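Local coordinates for putative uncharacterized protein (Toxoplasma gondii, PDB 4FBD) that is of unknown function but belongs to the DUF3228 family, whose biochemical role has yet to be established, at residues 36-41 against 68-73; 64-69 against 150-155. All coordinates share one frame; numbering follows the deposited sequence. Where two conformers were deposited one is given.

Contact 1 (36-41 against 68-73); sequences LPLGLD and EKVNEL
Asn-71, on helix 63-76, presents its side-chain amide to the backbone of Leu-38 and pairs with both of its polar groups. Leu-38 N donates to Asn-71 OD1 over 2.8 Å, approaching somewhat tilted from the carbonyl plane of the amide. In return Asn-71 ND2 gives a nearly straight bond (176°) of 3.1 Å to Leu-38 O, in the plane of that carbonyl and on one of its lone pairs. Two bonds to one residue fix the rotation of the amide, and asparagine suits the place because a short side chain offers a donor and an acceptor together. Its CG lies anti to its carbonyl carbon (chi1 -76°), which carries the amide off the helix toward the incoming chain.

Beside the amide, toward the sheet, the packing is apolar and buried. Leu-38 CD1 meets Val-70 CG1 at 4.0 Å, the two side chains crossing at about a right angle. The branched valine keeps its methyls close to the helix and touches Leu-152, while the longer leucine reaches on to Trp-181 and Leu-154. The solvent side is open, yet its one apolar touch is close: the exposed Pro-37, entered through a cis peptide bond, lays its CB over the face of the amide, 3.2 Å from Asn-71 OD1, and so roofs that face.

Just beyond, Gly-39 makes backbone bonds to Trp-181 and Ile-183 in the sheet. The arrangement is a side-chain amide that pairs with a backbone N-H and C=O as a neighbouring strand's peptide would, here tying a helix to the chain entering an edge strand of a mixed sheet.

Contact 2 (64-69 against 150-155); sequences EEFLEK and LDLILY
A chi1 of 177° swings the ring of Phe-66 out from helix 63-76 toward strand 149-156, where it meets Leu-150 and Leu-152. Both leucines hold CG anti to the carbonyl carbon (chi1 -60° and -59°), and in both CD1 continues the extended line of the chain, so that their methyl ends rise from the strand toward the helix. They use different branches. Leu-150 offers CD1, which comes to 4.4 Å from CE1 of Phe-66, whereas Leu-152 offers CD2, which lies 4.3 Å from CZ of the same ring.

Both methyls stand at the edge of the ring, near its plane, so the aromatic group points its far end at the strand. Each residue type fits its task: phenylalanine is long enough to span the gap between helix and sheet, and leucine supplies branched, wholly apolar ends, one methyl of each reaching the ring edge. The contact is small and rather loose, held by van der Waals packing and the exclusion of water, with all three side chains buried. Phe-66 also meets the ring of Phe-98, with the planes about 30° apart, and is touched by Leu-40.

Strand 149-156 is the middle strand of the five-stranded sheet, bonded antiparallel to 90-96 and to 181-189. Helix 63-76 packs on the face that carries Leu-150 and Leu-152; on the opposite face Asp-151 bonds to His-92, and Tyr-155 packs against helix 157-166, so the sheet has a helix on either side.

Overall arrangement
Helix 63-76 is common to both contacts, whose centres lie about 5 Å apart on the same side of the chain's centre. Along the chain the order is 36-41, 64-69, 68-73 and 150-155, with Glu-68 and Lys-69 shared. Contact 1 joins the helix to the edge of the five-stranded sheet, contact 2 to its middle strand. Direct packing connects them: Leu-38 CD2 sits 3.7 Å from Leu-154 CD1, and Val-70 CG1 is 3.8 Å from Leu-152 CD1. One helix thus packs on part of one face of the sheet, its side chains at both contacts joined by these touches, and links the early chain to a strand much later in sequence.

Contact 1 (36-41 against 68-73)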
loop_
_atom_site.group_PDB
_atom_site.type_symbol
_atom_site.label_atom_id
_atom_site.label_comp_id
_atom_site.label_asym_id
_atom_site.label_seq_id
_atom_site.Cartn_x
_atom_site.Cartn_y
_atom_site.Cartn_z
ATOM N N LEU A 36 -16.942 -31.035 21.968
ATOM C CA LEU A 36 -17.077 -29.939 22.926
ATOM C C LEU A 36 -16.775 -30.494 24.313
ATOM O O LEU A 36 -17.008 -31.661 24.577
ATOM C CB LEU A 36 -18.475 -29.309 22.904
ATOM C CG LEU A 36 -18.877 -28.463 21.691
ATOM C CD1 LEU A 36 -20.307 -27.991 21.820
ATOM C CD2 LEU A 36 -17.956 -27.272 21.507
ATOM N N PRO A 37 -16.277 -29.663 25.219
ATOM C CA PRO A 37 -15.992 -28.245 25.090
ATOM C C PRO A 37 -14.754 -27.928 24.261
ATOM O O PRO A 37 -13.985 -28.819 23.902
ATOM C CB PRO A 37 -15.727 -27.829 26.529
ATOM C CG PRO A 37 -15.112 -29.049 27.145
ATOM C CD PRO A 37 -15.783 -30.210 26.497
ATOM N N LEU A 38 -14.592 -26.648 23.966
ATOM C CA LEU A 38 -13.436 -26.160 23.258
ATOM C C LEU A 38 -12.280 -26.068 24.222
ATOM O O LEU A 38 -12.473 -25.816 25.428
ATOM C CB LEU A 38 -13.691 -24.755 22.735
ATOM C CG LEU A 38 -14.814 -24.566 21.736
ATOM C CD1 LEU A 38 -14.959 -23.087 21.511
ATOM C CD2 LEU A 38 -14.585 -25.308 20.447
ATOM N N GLY A 39 -11.077 -26.238 23.701
ATOM C CA GLY A 39 -9.877 -26.103 24.510
ATOM C C GLY A 39 -9.203 -24.783 24.214
ATOM O O GLY A 39 -9.724 -23.946 23.475
ATOM N N LEU A 40 -8.031 -24.597 24.772
ATOM C CA LEU A 40 -7.271 -23.395 24.554
ATOM C C LEU A 40 -5.804 -23.720 24.629
ATOM O O LEU A 40 -5.287 -23.919 25.711
ATOM C CB LEU A 40 -7.626 -22.353 25.612
ATOM C CG LEU A 40 -6.843 -21.029 25.568
ATOM C CD1 LEU A 40 -7.102 -20.287 24.296
ATOM C CD2 LEU A 40 -7.221 -20.154 26.747
ATOM N N ASP A 41 -5.138 -23.791 23.482
ATOM C CA ASP A 41 -3.704 -24.069 23.449
ATOM C C ASP A 41 -2.945 -22.836 23.962
ATOM O O ASP A 41 -2.786 -21.846 23.224
ATOM C CB ASP A 41 -3.241 -24.410 22.029
ATOM C CG ASP A 41 -1.727 -24.559 21.931
ATOM O OD1 ASP A 41 -1.117 -25.086 22.900
ATOM O OD2 ASP A 41 -1.155 -24.145 20.883
ATOM N N GLU A 68 -13.771 -21.372 30.436
ATOM C CA GLU A 68 -15.012 -21.735 31.062
ATOM C C GLU A 68 -16.147 -20.835 30.569
ATOM O O GLU A 68 -17.222 -21.324 30.208
ATOM C CB GLU A 68 -14.866 -21.631 32.581
ATOM C CG GLU A 68 -15.923 -22.385 33.376
ATOM C CD GLU A 68 -17.301 -21.749 33.356
ATOM O OE1 GLU A 68 -17.459 -20.663 32.760
ATOM O OE2 GLU A 68 -18.230 -22.333 33.969
ATOM N N LYS A 69 -15.914 -19.526 30.551
ATOM C CA LYS A 69 -16.949 -18.593 30.097
ATOM C C LYS A 69 -17.224 -18.739 28.604
ATOM O O LYS A 69 -18.362 -18.577 28.163
ATOM C CB LYS A 69 -16.603 -17.159 30.480
ATOM C CG LYS A 69 -16.617 -16.952 31.983
ATOM C CD LYS A 69 -16.506 -15.493 32.359
ATOM C CE LYS A 69 -16.550 -15.303 33.872
ATOM N NZ LYS A 69 -16.433 -13.857 34.207
ATOM N N VAL A 70 -16.191 -19.062 27.829
ATOM C CA VAL A 70 -16.369 -19.296 26.395
ATOM C C VAL A 70 -17.300 -20.483 26.214
ATOM O O VAL A 70 -18.301 -20.401 25.495
ATOM C CB VAL A 70 -15.054 -19.623 25.685
ATOM C CG1 VAL A 70 -15.335 -20.294 24.340
ATOM C CG2 VAL A 70 -14.224 -18.376 25.528
ATOM N N ASN A 71 -16.972 -21.590 26.869
ATOM C CA ASN A 71 -17.812 -22.787 26.787
ATOM C C ASN A 71 -19.243 -22.571 27.299
ATOM O O ASN A 71 -20.205 -23.080 26.722
ATOM C CB ASN A 71 -17.104 -23.952 27.479
ATOM C CG ASN A 71 -15.990 -24.513 26.618
ATOM O OD1 ASN A 71 -16.219 -24.852 25.455
ATOM N ND2 ASN A 71 -14.792 -24.601 27.162
ATOM N N GLU A 72 -19.384 -21.789 28.364
ATOM C CA GLU A 72 -20.704 -21.455 28.893
ATOM C C GLU A 72 -21.468 -20.605 27.885
ATOM O O GLU A 72 -22.650 -20.850 27.631
ATOM C CB GLU A 72 -20.583 -20.667 30.185
ATOM C CG GLU A 72 -21.915 -20.385 30.848
ATOM C CD GLU A 72 -21.759 -19.668 32.192
ATOM O OE1 GLU A 72 -22.257 -20.196 33.212
ATOM O OE2 GLU A 72 -21.108 -18.602 32.229
ATOM N N LEU A 73 -20.811 -19.588 27.333
ATOM C CA LEU A 73 -21.470 -18.749 26.348
ATOM C C LEU A 73 -21.914 -19.554 25.130
ATOM O O LEU A 73 -22.969 -19.285 24.564
ATOM C CB LEU A 73 -20.578 -17.584 25.918
ATOM C CG LEU A 73 -20.454 -16.497 26.994
ATOM C CD1 LEU A 73 -19.386 -15.451 26.662
ATOM C CD2 LEU A 73 -21.812 -15.819 27.232
#

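Contact 2 (64-69 against 150-155)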
loop_
_atom_site.group_PDB
_atom_site.type_symbol
_atom_site.label_atom_id
_atom_site.label_comp_id
_atom_site.label_asym_id
_atom_site.label_seq_id
_atom_site.Cartn_x
_atom_site.Cartn_y
_atom_site.Cartn_z
ATOM N N GLU A 64 -8.156 -20.434 32.515
ATOM C CA GLU A 64 -9.135 -21.410 32.945
ATOM C C GLU A 64 -10.535 -20.748 32.906
ATOM O O GLU A 64 -11.463 -21.249 32.284
ATOM C CB GLU A 64 -8.821 -21.897 34.365
ATOM C CG GLU A 64 -7.461 -22.651 34.550
ATOM C CD GLU A 64 -6.186 -21.770 34.407
ATOM O OE1 GLU A 64 -6.279 -20.532 34.238
ATOM O OE2 GLU A 64 -5.077 -22.339 34.459
ATOM N N GLU A 65 -10.659 -19.611 33.573
ATOM C CA GLU A 65 -11.910 -18.861 33.636
ATOM C C GLU A 65 -12.378 -18.431 32.240
ATOM O O GLU A 65 -13.566 -18.487 31.909
ATOM C CB GLU A 65 -11.705 -17.636 34.543
ATOM C CG GLU A 65 -12.913 -16.706 34.687
ATOM C CD GLU A 65 -12.674 -15.546 35.674
ATOM O OE1 GLU A 65 -11.991 -15.742 36.710
ATOM O OE2 GLU A 65 -13.203 -14.440 35.412
ATOM N N PHE A 66 -11.435 -17.988 31.427
ATOM C CA PHE A 66 -11.738 -17.577 30.070
ATOM C C PHE A 66 -12.394 -18.716 29.281
ATOM O O PHE A 66 -13.442 -18.550 28.668
ATOM C CB PHE A 66 -10.443 -17.159 29.390
ATOM C CG PHE A 66 -10.618 -16.782 27.972
ATOM C CD1 PHE A 66 -11.152 -15.558 27.639
ATOM C CD2 PHE A 66 -10.256 -17.655 26.966
ATOM C CE1 PHE A 66 -11.330 -15.206 26.321
ATOM C CE2 PHE A 66 -10.428 -17.320 25.649
ATOM C CZ PHE A 66 -10.964 -16.086 25.316
ATOM N N LEU A 67 -11.763 -19.878 29.322
ATOM C CA LEU A 67 -12.244 -21.048 28.595
ATOM C C LEU A 67 -13.608 -21.494 29.132
ATOM O O LEU A 67 -14.494 -21.908 28.381
ATOM C CB LEU A 67 -11.230 -22.180 28.740
ATOM C CG LEU A 67 -11.488 -23.385 27.867
ATOM C CD1 LEU A 67 -11.501 -22.934 26.409
ATOM C CD2 LEU A 67 -10.420 -24.477 28.117
ATOM N N GLU A 68 -13.771 -21.372 30.436
ATOM C CA GLU A 68 -15.012 -21.735 31.062
ATOM C C GLU A 68 -16.147 -20.835 30.569
ATOM O O GLU A 68 -17.222 -21.324 30.208
ATOM C CB GLU A 68 -14.866 -21.631 32.581
ATOM C CG GLU A 68 -15.923 -22.385 33.376
ATOM C CD GLU A 68 -17.301 -21.749 33.356
ATOM O OE1 GLU A 68 -17.459 -20.663 32.760
ATOM O OE2 GLU A 68 -18.230 -22.333 33.969
ATOM N N LYS A 69 -15.914 -19.526 30.551
ATOM C CA LYS A 69 -16.949 -18.593 30.097
ATOM C C LYS A 69 -17.224 -18.739 28.604
ATOM O O LYS A 69 -18.362 -18.577 28.163
ATOM C CB LYS A 69 -16.603 -17.159 30.480
ATOM C CG LYS A 69 -16.617 -16.952 31.983
ATOM C CD LYS A 69 -16.506 -15.493 32.359
ATOM C CE LYS A 69 -16.550 -15.303 33.872
ATOM N NZ LYS A 69 -16.433 -13.857 34.207
ATOM N N LEU A 150 -15.367 -11.066 20.025
ATOM C CA LEU A 150 -14.116 -11.780 19.952
ATOM C C LEU A 150 -14.280 -12.814 18.838
ATOM O O LEU A 150 -15.252 -13.582 18.838
ATOM C CB LEU A 150 -13.796 -12.497 21.264
ATOM C CG LEU A 150 -13.658 -11.589 22.481
ATOM C CD1 LEU A 150 -13.502 -12.411 23.727
ATOM C CD2 LEU A 150 -12.497 -10.594 22.280
ATOM N N ASP A 151 -13.366 -12.797 17.871
ATOM C CA ASP A 151 -13.352 -13.771 16.808
ATOM C C ASP A 151 -12.415 -14.806 17.399
ATOM O O ASP A 151 -11.229 -14.516 17.628
ATOM C CB ASP A 151 -12.788 -13.165 15.527
ATOM C CG ASP A 151 -12.982 -14.053 14.293
ATOM O OD1 ASP A 151 -13.537 -15.169 14.417
ATOM O OD2 ASP A 151 -12.586 -13.604 13.173
ATOM N N LEU A 152 -12.953 -15.976 17.731
ATOM C CA LEU A 152 -12.152 -17.051 18.298
ATOM C C LEU A 152 -11.738 -17.951 17.161
ATOM O O LEU A 152 -12.597 -18.506 16.450
ATOM C CB LEU A 152 -12.941 -17.842 19.315
ATOM C CG LEU A 152 -13.500 -17.071 20.511
ATOM C CD1 LEU A 152 -14.334 -18.033 21.417
ATOM C CD2 LEU A 152 -12.377 -16.379 21.261
ATOM N N ILE A 153 -10.433 -18.091 16.959
ATOM C CA ILE A 153 -9.958 -18.923 15.861
ATOM C C ILE A 153 -9.599 -20.263 16.433
ATOM O O ILE A 153 -8.849 -20.331 17.404
ATOM C CB ILE A 153 -8.728 -18.340 15.173
ATOM C CG1 ILE A 153 -8.930 -16.854 14.858
ATOM C CG2 ILE A 153 -8.425 -19.136 13.903
ATOM C CD1 ILE A 153 -10.101 -16.595 13.951
ATOM N N LEU A 154 -10.130 -21.323 15.830
ATOM C CA LEU A 154 -9.901 -22.686 16.291
ATOM C C LEU A 154 -9.055 -23.518 15.336
ATOM O O LEU A 154 -9.083 -23.317 14.134
ATOM C CB LEU A 154 -11.246 -23.398 16.454
ATOM C CG LEU A 154 -12.252 -22.715 17.388
ATOM C CD1 LEU A 154 -13.544 -23.487 17.442
ATOM C CD2 LEU A 154 -11.692 -22.530 18.790
ATOM N N TYR A 155 -8.285 -24.443 15.897
ATOM C CA TYR A 155 -7.486 -25.403 15.126
ATOM C C TYR A 155 -7.836 -26.758 15.646
ATOM O O TYR A 155 -8.131 -26.902 16.830
ATOM C CB TYR A 155 -5.974 -25.147 15.245
ATOM C CG TYR A 155 -5.401 -24.295 14.120
ATOM C CD1 TYR A 155 -5.867 -23.007 13.881
ATOM C CD2 TYR A 155 -4.379 -24.784 13.305
ATOM C CE1 TYR A 155 -5.340 -22.228 12.854
ATOM C CE2 TYR A 155 -3.845 -24.021 12.280
ATOM C CZ TYR A 155 -4.334 -22.742 12.057
ATOM O OH TYR A 155 -3.813 -21.978 11.045
#